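Local coordinates for sensor protein (Shewanella oneidensis, PDB 3LIC), which is a putative membrane-bound histidine kinase whose extracellular PDC-fold sensor domain probably detects an outside signal for a two-component system, at residues 37-42 and 60-65; 56-61 and 75-80; 221-226 and 244-249. All coordinates share one frame; numbering follows the deposited sequence.

Interaction 1 of 3, residues 37-42 and 60-65; sequences QGLSDF and TVLTNR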
loop_
_atom_site.group_PDB
_atom_site.type_symbol
_atom_site.label_atom_id
_atom_site.label_comp_id
_atom_site.label_asym_id
_atom_site.label_seq_id
_atom_site.Cartn_x
_atom_site.Cartn_y
_atom_site.Cartn_z
ATOM N N GLN A 37 -7.086 0.644 -12.990
ATOM C CA GLN A 37 -6.915 0.759 -14.437
ATOM C C GLN A 37 -8.252 0.583 -15.185
ATOM O O GLN A 37 -8.536 1.301 -16.137
ATOM C CB GLN A 37 -5.836 -0.251 -14.930
ATOM C CG GLN A 37 -4.454 0.100 -14.415
ATOM C CD GLN A 37 -3.443 -1.033 -14.686
ATOM O OE1 GLN A 37 -3.782 -2.040 -15.294
ATOM N NE2 GLN A 37 -2.219 -0.882 -14.209
ATOM N N GLY A 38 -9.088 -0.345 -14.757
ATOM C CA GLY A 38 -10.340 -0.612 -15.487
ATOM C C GLY A 38 -11.209 0.657 -15.338
ATOM O O GLY A 38 -11.760 1.180 -16.323
ATOM N N LEU A 39 -11.269 1.216 -14.120
ATOM C CA LEU A 39 -12.139 2.385 -13.924
ATOM C C LEU A 39 -11.639 3.606 -14.724
ATOM O O LEU A 39 -12.448 4.272 -15.407
ATOM C CB LEU A 39 -12.392 2.701 -12.436
ATOM C CG LEU A 39 -13.221 3.958 -12.170
ATOM C CD1 LEU A 39 -14.626 3.869 -12.803
ATOM C CD2 LEU A 39 -13.312 4.183 -10.615
ATOM N N SER A 40 -10.333 3.886 -14.683
ATOM C CA SER A 40 -9.849 4.997 -15.522
ATOM C C SER A 40 -10.044 4.757 -17.025
ATOM O O SER A 40 -10.290 5.653 -17.776
ATOM C CB SER A 40 -8.384 5.330 -15.229
ATOM O OG SER A 40 -8.329 5.969 -13.948
ATOM N N ASP A 41 -9.913 3.519 -17.445
ATOM C CA ASP A 41 -10.145 3.103 -18.815
ATOM C C ASP A 41 -11.618 3.390 -19.194
ATOM O O ASP A 41 -11.867 4.072 -20.187
ATOM C CB ASP A 41 -9.798 1.599 -18.923
ATOM C CG ASP A 41 -9.308 1.205 -20.291
ATOM O OD1 ASP A 41 -9.649 0.121 -20.814
ATOM O OD2 ASP A 41 -8.566 1.985 -20.866
ATOM N N PHE A 42 -12.588 2.929 -18.399
ATOM C CA PHE A 42 -14.018 3.207 -18.691
ATOM C C PHE A 42 -14.299 4.719 -18.802
ATOM O O PHE A 42 -14.947 5.186 -19.773
ATOM C CB PHE A 42 -15.042 2.574 -17.681
ATOM C CG PHE A 42 -14.738 1.070 -17.266
ATOM C CD1 PHE A 42 -13.952 0.199 -18.102
ATOM C CD2 PHE A 42 -15.245 0.537 -16.051
ATOM C CE1 PHE A 42 -13.632 -1.154 -17.747
ATOM C CE2 PHE A 42 -14.953 -0.831 -15.692
ATOM C CZ PHE A 42 -14.160 -1.698 -16.553
ATOM N N THR A 60 -22.645 6.952 -6.067
ATOM C CA THR A 60 -23.170 5.578 -6.350
ATOM C C THR A 60 -22.109 4.687 -6.973
ATOM O O THR A 60 -21.822 3.684 -6.430
ATOM C CB THR A 60 -24.390 5.642 -7.249
ATOM O OG1 THR A 60 -25.277 6.611 -6.671
ATOM C CG2 THR A 60 -25.086 4.288 -7.381
ATOM N N VAL A 61 -21.507 5.043 -8.097
ATOM C CA VAL A 61 -20.393 4.206 -8.661
ATOM C C VAL A 61 -19.338 3.746 -7.609
ATOM O O VAL A 61 -19.054 2.511 -7.472
ATOM C CB VAL A 61 -19.648 4.928 -9.848
ATOM C CG1 VAL A 61 -18.393 4.097 -10.295
ATOM C CG2 VAL A 61 -20.589 5.090 -11.006
ATOM N N LEU A 62 -18.785 4.714 -6.876
ATOM C CA LEU A 62 -17.711 4.422 -5.954
ATOM C C LEU A 62 -18.177 3.603 -4.755
ATOM O O LEU A 62 -17.417 2.747 -4.273
ATOM C CB LEU A 62 -17.025 5.695 -5.438
ATOM C CG LEU A 62 -16.330 6.551 -6.485
ATOM C CD1 LEU A 62 -15.892 7.881 -5.947
ATOM C CD2 LEU A 62 -15.128 5.785 -7.011
ATOM N N THR A 63 -19.388 3.888 -4.235
ATOM C CA THR A 63 -19.938 3.031 -3.147
ATOM C C THR A 63 -20.058 1.574 -3.513
ATOM O O THR A 63 -19.592 0.685 -2.755
ATOM C CB THR A 63 -21.329 3.503 -2.650
ATOM O OG1 THR A 63 -21.171 4.834 -2.220
ATOM C CG2 THR A 63 -21.809 2.653 -1.423
ATOM N N ASN A 64 -20.689 1.329 -4.662
ATOM C CA ASN A 64 -20.868 -0.051 -5.148
ATOM C C ASN A 64 -19.535 -0.763 -5.354
ATOM O O ASN A 64 -19.361 -1.960 -5.051
ATOM C CB ASN A 64 -21.621 -0.018 -6.484
ATOM C CG ASN A 64 -23.045 0.429 -6.328
ATOM O OD1 ASN A 64 -23.531 0.508 -5.212
ATOM N ND2 ASN A 64 -23.726 0.737 -7.442
ATOM N N ARG A 65 -18.566 -0.024 -5.872
ATOM C CA ARG A 65 -17.226 -0.606 -6.114
ATOM C C ARG A 65 -16.532 -0.935 -4.820
ATOM O O ARG A 65 -15.878 -1.981 -4.708
ATOM C CB ARG A 65 -16.421 0.343 -7.051
ATOM C CG ARG A 65 -14.978 0.643 -6.646
ATOM C CD ARG A 65 -14.213 1.517 -7.792
ATOM N NE ARG A 65 -12.769 1.404 -7.751
ATOM C CZ ARG A 65 -12.114 0.771 -8.696
ATOM N NH1 ARG A 65 -12.814 0.278 -9.710
ATOM N NH2 ARG A 65 -10.800 0.617 -8.635
#
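L39 lays its CD2 methyl over one face of the R65 guanidinium, 3.7 Å above the plane and displaced toward the rim, so the contact is apolar carbon against a flat cationic group. The same methyl lies 4.0 Å from R65 CD, and L39 CB comes to 3.7 Å from R65 NH1. R65 reaches across with its chain extended from CG to NE. L39 points at the second helix with CG anti to its own backbone nitrogen (chi1 176°), and CD2 also meets L62 CD2 at 4.3 Å. These are helix-to-helix contacts in the first PDC sensor domain, probably the membrane-distal one of two: 37-42 belongs to the long N-terminal helix 2-46, and 60-65 to helix 55-68, both packed against the same antiparallel sheet. L39 touches T163 and R65 touches V165 on strand 161-168. No hydrogen bond joins the two segments themselves, but R65 NH1 bonds to N35 O, two residues before 37-42, and NE makes a weak bond to S75 OG. With an alanine at R65, the carbonyl of N35 would probably lose this donor and L39 the flat surface beneath its methyl. L62 itself packs on V94 of strand 92-96.

Interaction 2 of 3, residues 56-61 and 75-80; sequences EKLKTV and SAIAFK
With CG anti to the carbonyl carbon (chi1 -57°) and chi2 near 180°, L58 spreads its two methyls toward different partners on the strand. I77 has a similar pair of torsions, chi1 -62° and an extended chi2, which carries CD1 out toward the helix; there it meets L58 CD2 at 3.9 Å, the two side chains lying nearly perpendicular. The other methyl, L58 CD1, comes up to the edge of the F79 ring, near its plane, 4.2 Å from CE2, leucine and phenylalanine reaching toward each other head-on. All three residues are buried, and the contact is purely apolar. On the far side of the helical turn, E56 O accepts both the backbone N and the hydroxyl of T60, from opposite faces of its carbonyl plane; the OG1 bond is 2.8 Å long. This is the helix-on-sheet packing of the PDC fold. L58 is also bordered by I52, F90 and P92, while F79 meets F84 edge-to-face. Helix 55-68 packs along strand 74-79, running roughly antiparallel to it; the strand lies between 92-96 and 161-168 in the antiparallel sheet, and L62, one turn further along the helix, continues the packing on I77 and S75.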
loop_
_atom_site.group_PDB
_atom_site.type_symbol
_atom_site.label_atom_id
_atom_site.label_comp_id
_atom_site.label_asym_id
_atom_site.label_seq_id
_atom_site.Cartn_x
_atom_site.Cartn_y
_atom_site.Cartn_z
ATOM N N GLU A 56 -23.910 12.710 -7.276
ATOM C CA GLU A 56 -24.746 11.578 -6.837
ATOM C C GLU A 56 -24.384 10.325 -7.646
ATOM O O GLU A 56 -24.344 9.212 -7.118
ATOM C CB GLU A 56 -26.268 11.827 -7.024
ATOM C CG GLU A 56 -27.147 12.324 -5.849
ATOM C CD GLU A 56 -26.740 11.876 -4.431
ATOM O OE1 GLU A 56 -27.137 10.796 -3.948
ATOM O OE2 GLU A 56 -26.069 12.669 -3.760
ATOM N N LYS A 57 -24.211 10.488 -8.942
ATOM C CA LYS A 57 -23.767 9.350 -9.768
ATOM C C LYS A 57 -22.357 8.832 -9.387
ATOM O O LYS A 57 -22.165 7.619 -9.299
ATOM C CB LYS A 57 -23.761 9.683 -11.287
ATOM C CG LYS A 57 -25.154 9.686 -11.977
ATOM C CD LYS A 57 -24.930 9.959 -13.483
ATOM C CE LYS A 57 -26.107 10.676 -14.128
ATOM N NZ LYS A 57 -27.385 10.069 -13.705
ATOM N N LEU A 58 -21.384 9.705 -9.207
ATOM C CA LEU A 58 -20.047 9.217 -8.829
ATOM C C LEU A 58 -20.050 8.544 -7.451
ATOM O O LEU A 58 -19.375 7.500 -7.222
ATOM C CB LEU A 58 -19.021 10.332 -8.894
ATOM C CG LEU A 58 -18.930 10.997 -10.253
ATOM C CD1 LEU A 58 -17.905 12.141 -10.230
ATOM C CD2 LEU A 58 -18.516 10.042 -11.340
ATOM N N LYS A 59 -20.869 9.077 -6.555
ATOM C CA LYS A 59 -21.002 8.494 -5.230
ATOM C C LYS A 59 -21.579 7.100 -5.289
ATOM O O LYS A 59 -21.100 6.152 -4.629
ATOM C CB LYS A 59 -21.930 9.385 -4.366
ATOM C CG LYS A 59 -22.320 8.759 -3.035
ATOM C CD LYS A 59 -22.797 9.954 -2.096
ATOM C CE LYS A 59 -23.437 9.449 -0.835
ATOM N NZ LYS A 59 -24.539 8.622 -1.271
ATOM N N THR A 60 -22.645 6.952 -6.067
ATOM C CA THR A 60 -23.170 5.578 -6.350
ATOM C C THR A 60 -22.109 4.687 -6.973
ATOM O O THR A 60 -21.822 3.684 -6.430
ATOM C CB THR A 60 -24.390 5.642 -7.249
ATOM O OG1 THR A 60 -25.277 6.611 -6.671
ATOM C CG2 THR A 60 -25.086 4.288 -7.381
ATOM N N VAL A 61 -21.507 5.043 -8.097
ATOM C CA VAL A 61 -20.393 4.206 -8.661
ATOM C C VAL A 61 -19.338 3.746 -7.609
ATOM O O VAL A 61 -19.054 2.511 -7.472
ATOM C CB VAL A 61 -19.648 4.928 -9.848
ATOM C CG1 VAL A 61 -18.393 4.097 -10.295
ATOM C CG2 VAL A 61 -20.589 5.090 -11.006
ATOM N N SER A 75 -11.948 4.657 -2.562
ATOM C CA SER A 75 -11.633 4.959 -3.954
ATOM C C SER A 75 -12.010 6.386 -4.315
ATOM O O SER A 75 -13.022 6.891 -3.847
ATOM C CB SER A 75 -12.319 3.911 -4.854
ATOM O OG SER A 75 -12.301 4.369 -6.196
ATOM N N ALA A 76 -11.200 7.075 -5.087
ATOM C CA ALA A 76 -11.547 8.454 -5.441
ATOM C C ALA A 76 -11.606 8.664 -6.966
ATOM O O ALA A 76 -10.901 7.963 -7.730
ATOM C CB ALA A 76 -10.520 9.450 -4.827
ATOM N N ILE A 77 -12.379 9.668 -7.387
ATOM C CA ILE A 77 -12.322 10.164 -8.750
ATOM C C ILE A 77 -12.052 11.653 -8.685
ATOM O O ILE A 77 -12.935 12.421 -8.332
ATOM C CB ILE A 77 -13.634 9.959 -9.496
ATOM C CG1 ILE A 77 -13.932 8.459 -9.598
ATOM C CG2 ILE A 77 -13.565 10.728 -10.925
ATOM C CD1 ILE A 77 -15.250 8.176 -10.278
ATOM N N ALA A 78 -10.827 12.060 -9.050
ATOM C CA ALA A 78 -10.325 13.383 -8.747
ATOM C C ALA A 78 -9.982 14.112 -10.064
ATOM O O ALA A 78 -9.295 13.549 -10.910
ATOM C CB ALA A 78 -9.144 13.258 -7.840
ATOM N N PHE A 79 -10.514 15.317 -10.283
ATOM C CA PHE A 79 -10.361 16.002 -11.609
ATOM C C PHE A 79 -9.323 17.130 -11.536
ATOM O O PHE A 79 -9.140 17.711 -10.468
ATOM C CB PHE A 79 -11.714 16.569 -12.151
ATOM C CG PHE A 79 -12.752 15.502 -12.428
ATOM C CD1 PHE A 79 -12.857 14.912 -13.684
ATOM C CD2 PHE A 79 -13.566 15.059 -11.435
ATOM C CE1 PHE A 79 -13.782 13.924 -13.906
ATOM C CE2 PHE A 79 -14.504 14.064 -11.654
ATOM C CZ PHE A 79 -14.615 13.505 -12.886
ATOM N N LYS A 80 -8.640 17.410 -12.645
ATOM C CA LYS A 80 -7.803 18.615 -12.731
ATOM C C LYS A 80 -8.582 19.879 -12.311
ATOM O O LYS A 80 -9.779 19.968 -12.545
ATOM C CB LYS A 80 -7.340 18.825 -14.155
ATOM C CG LYS A 80 -5.922 18.515 -14.442
ATOM C CD LYS A 80 -5.621 18.973 -15.885
ATOM C CE LYS A 80 -4.123 19.004 -16.174
ATOM N NZ LYS A 80 -3.615 17.640 -16.447
#

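Interaction 3 of 3, residues 221-226 and 244-249; sequences ATLLND and ASVAEV
V246 offers one methyl, CG2, to two consecutive leucines of the helix: L223 CD2 lies 3.9 Å from it and L224 CD2 4.1 Å. The leucines reach this shared point by different routes. L223 starts out toward the strand, its CG anti to the backbone nitrogen (chi1 -164°), and the bend at chi2 (46°) leaves CD2 as the methyl that meets the valine. L224 leaves the helix at its flank; with CG anti to the carbonyl carbon instead (chi1 -64°) and an extended chi2, its far end swings back toward the strand. L223 and V246 lie alongside each other, pointing opposite ways, whereas L224 passes V246 at a slant. On the valine, CG2 is the branch anti to the carbonyl carbon, and it faces both leucines. Here the short helix 218-226 packs on one face of the five-stranded antiparallel sheet at strand 241-248, which runs between 230-235 and 255-261 in the second lobe, an arrangement consistent with another PDC-type domain. F220 of the same helix also touches V246 and A244. The other face of the strand belongs to the long N-terminal helix: S245 packs on L14, with its OG bonded to S18 OG and Q231 NE2, and A247 rests on S18 and A22. V246 is buried, while both leucines remain partly exposed. L224 also packs on W209, and its backbone oxygen accepts from R255 NH1.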
loop_
_atom_site.group_PDB
_atom_site.type_symbol
_atom_site.label_atom_id
_atom_site.label_comp_id
_atom_site.label_asym_id
_atom_site.label_seq_id
_atom_site.Cartn_x
_atom_site.Cartn_y
_atom_site.Cartn_z
ATOM N N ALA A 221 21.094 -6.211 6.583
ATOM C CA ALA A 221 21.109 -4.966 5.775
ATOM C C ALA A 221 21.584 -5.157 4.311
ATOM O O ALA A 221 21.054 -4.502 3.400
ATOM C CB ALA A 221 21.876 -3.820 6.503
ATOM N N THR A 222 22.504 -6.095 4.062
ATOM C CA THR A 222 22.971 -6.351 2.674
ATOM C C THR A 222 21.888 -7.007 1.854
ATOM O O THR A 222 21.636 -6.654 0.694
ATOM C CB THR A 222 24.209 -7.293 2.610
ATOM O OG1 THR A 222 25.249 -6.755 3.428
ATOM C CG2 THR A 222 24.703 -7.439 1.183
ATOM N N LEU A 223 21.271 -8.002 2.477
ATOM C CA LEU A 223 20.081 -8.634 1.939
ATOM C C LEU A 223 19.044 -7.574 1.487
ATOM O O LEU A 223 18.538 -7.597 0.355
ATOM C CB LEU A 223 19.496 -9.532 3.023
ATOM C CG LEU A 223 18.515 -10.494 2.425
ATOM C CD1 LEU A 223 19.159 -11.102 1.158
ATOM C CD2 LEU A 223 18.208 -11.523 3.475
ATOM N N LEU A 224 18.730 -6.652 2.384
ATOM C CA LEU A 224 17.778 -5.586 2.034
ATOM C C LEU A 224 18.305 -4.737 0.878
ATOM O O LEU A 224 17.616 -4.617 -0.107
ATOM C CB LEU A 224 17.382 -4.744 3.273
ATOM C CG LEU A 224 16.611 -5.506 4.399
ATOM C CD1 LEU A 224 16.267 -4.611 5.558
ATOM C CD2 LEU A 224 15.332 -6.245 3.932
ATOM N N ASN A 225 19.530 -4.190 0.983
ATOM C CA ASN A 225 20.186 -3.402 -0.121
ATOM C C ASN A 225 20.354 -4.080 -1.473
ATOM O O ASN A 225 20.234 -3.463 -2.496
ATOM C CB ASN A 225 21.572 -2.928 0.293
ATOM C CG ASN A 225 21.532 -2.059 1.514
ATOM O OD1 ASN A 225 20.533 -1.393 1.776
ATOM N ND2 ASN A 225 22.620 -2.052 2.287
ATOM N N ASP A 226 20.673 -5.352 -1.478
ATOM C CA ASP A 226 20.812 -6.065 -2.740
ATOM C C ASP A 226 19.455 -6.309 -3.380
ATOM O O ASP A 226 19.381 -6.684 -4.537
ATOM C CB ASP A 226 21.545 -7.402 -2.561
ATOM C CG ASP A 226 23.060 -7.228 -2.240
ATOM O OD1 ASP A 226 23.614 -6.091 -2.253
ATOM O OD2 ASP A 226 23.698 -8.254 -1.952
ATOM N N ALA A 244 14.730 -13.881 10.412
ATOM C CA ALA A 244 13.887 -13.155 9.425
ATOM C C ALA A 244 14.036 -13.782 8.064
ATOM O O ALA A 244 15.090 -14.366 7.728
ATOM C CB ALA A 244 14.277 -11.719 9.346
ATOM N N SER A 245 12.982 -13.679 7.285
ATOM C CA SER A 245 13.001 -14.164 5.944
ATOM C C SER A 245 12.378 -13.105 5.074
ATOM O O SER A 245 11.292 -12.614 5.378
ATOM C CB SER A 245 12.216 -15.462 5.853
ATOM O OG SER A 245 12.213 -15.940 4.549
ATOM N N VAL A 246 13.057 -12.782 3.974
ATOM C CA VAL A 246 12.687 -11.724 3.064
ATOM C C VAL A 246 12.245 -12.414 1.803
ATOM O O VAL A 246 12.950 -13.273 1.309
ATOM C CB VAL A 246 13.940 -10.889 2.694
ATOM C CG1 VAL A 246 13.638 -9.816 1.590
ATOM C CG2 VAL A 246 14.571 -10.280 3.934
ATOM N N ALA A 247 11.087 -12.029 1.256
ATOM C CA ALA A 247 10.641 -12.554 -0.025
ATOM C C ALA A 247 10.307 -11.364 -0.898
ATOM O O ALA A 247 9.836 -10.331 -0.419
ATOM C CB ALA A 247 9.435 -13.425 0.135
ATOM N N GLU A 248 10.545 -11.527 -2.191
ATOM C CA GLU A 248 10.256 -10.481 -3.139
ATOM C C GLU A 248 8.834 -10.578 -3.763
ATOM O O GLU A 248 8.289 -11.667 -3.997
ATOM C CB GLU A 248 11.326 -10.487 -4.213
ATOM C CG GLU A 248 11.131 -9.367 -5.177
ATOM C CD GLU A 248 12.421 -8.958 -5.830
ATOM O OE1 GLU A 248 13.094 -8.066 -5.266
ATOM O OE2 GLU A 248 12.751 -9.541 -6.888
ATOM N N VAL A 249 8.201 -9.432 -3.966
ATOM C CA VAL A 249 6.974 -9.393 -4.790
ATOM C C VAL A 249 7.312 -9.262 -6.305
ATOM O O VAL A 249 8.003 -8.320 -6.744
ATOM C CB VAL A 249 6.111 -8.254 -4.345
ATOM C CG1 VAL A 249 4.856 -8.185 -5.179
ATOM C CG2 VAL A 249 5.789 -8.399 -2.893
#

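Interactions 1 and 2 form one continuous patch in the first sensor lobe: their centres are 8 Å apart, their segments overlap at T60 and V61, and both use helix 55-68, which joins helix 2-46 in the first and strand 74-79 in the second. Interaction 3 lies across the chain's centre in the other lobe, its centre 35 Å from that of interaction 1 and 39 Å from that of interaction 2. Interactions 1 and 2 are both buried contacts, whereas 3 is only partly so. Interactions 2 and 3 are both helix-on-sheet and wholly apolar; interaction 1 differs in bringing in a cationic group. Helix 2-46 runs past both lobes.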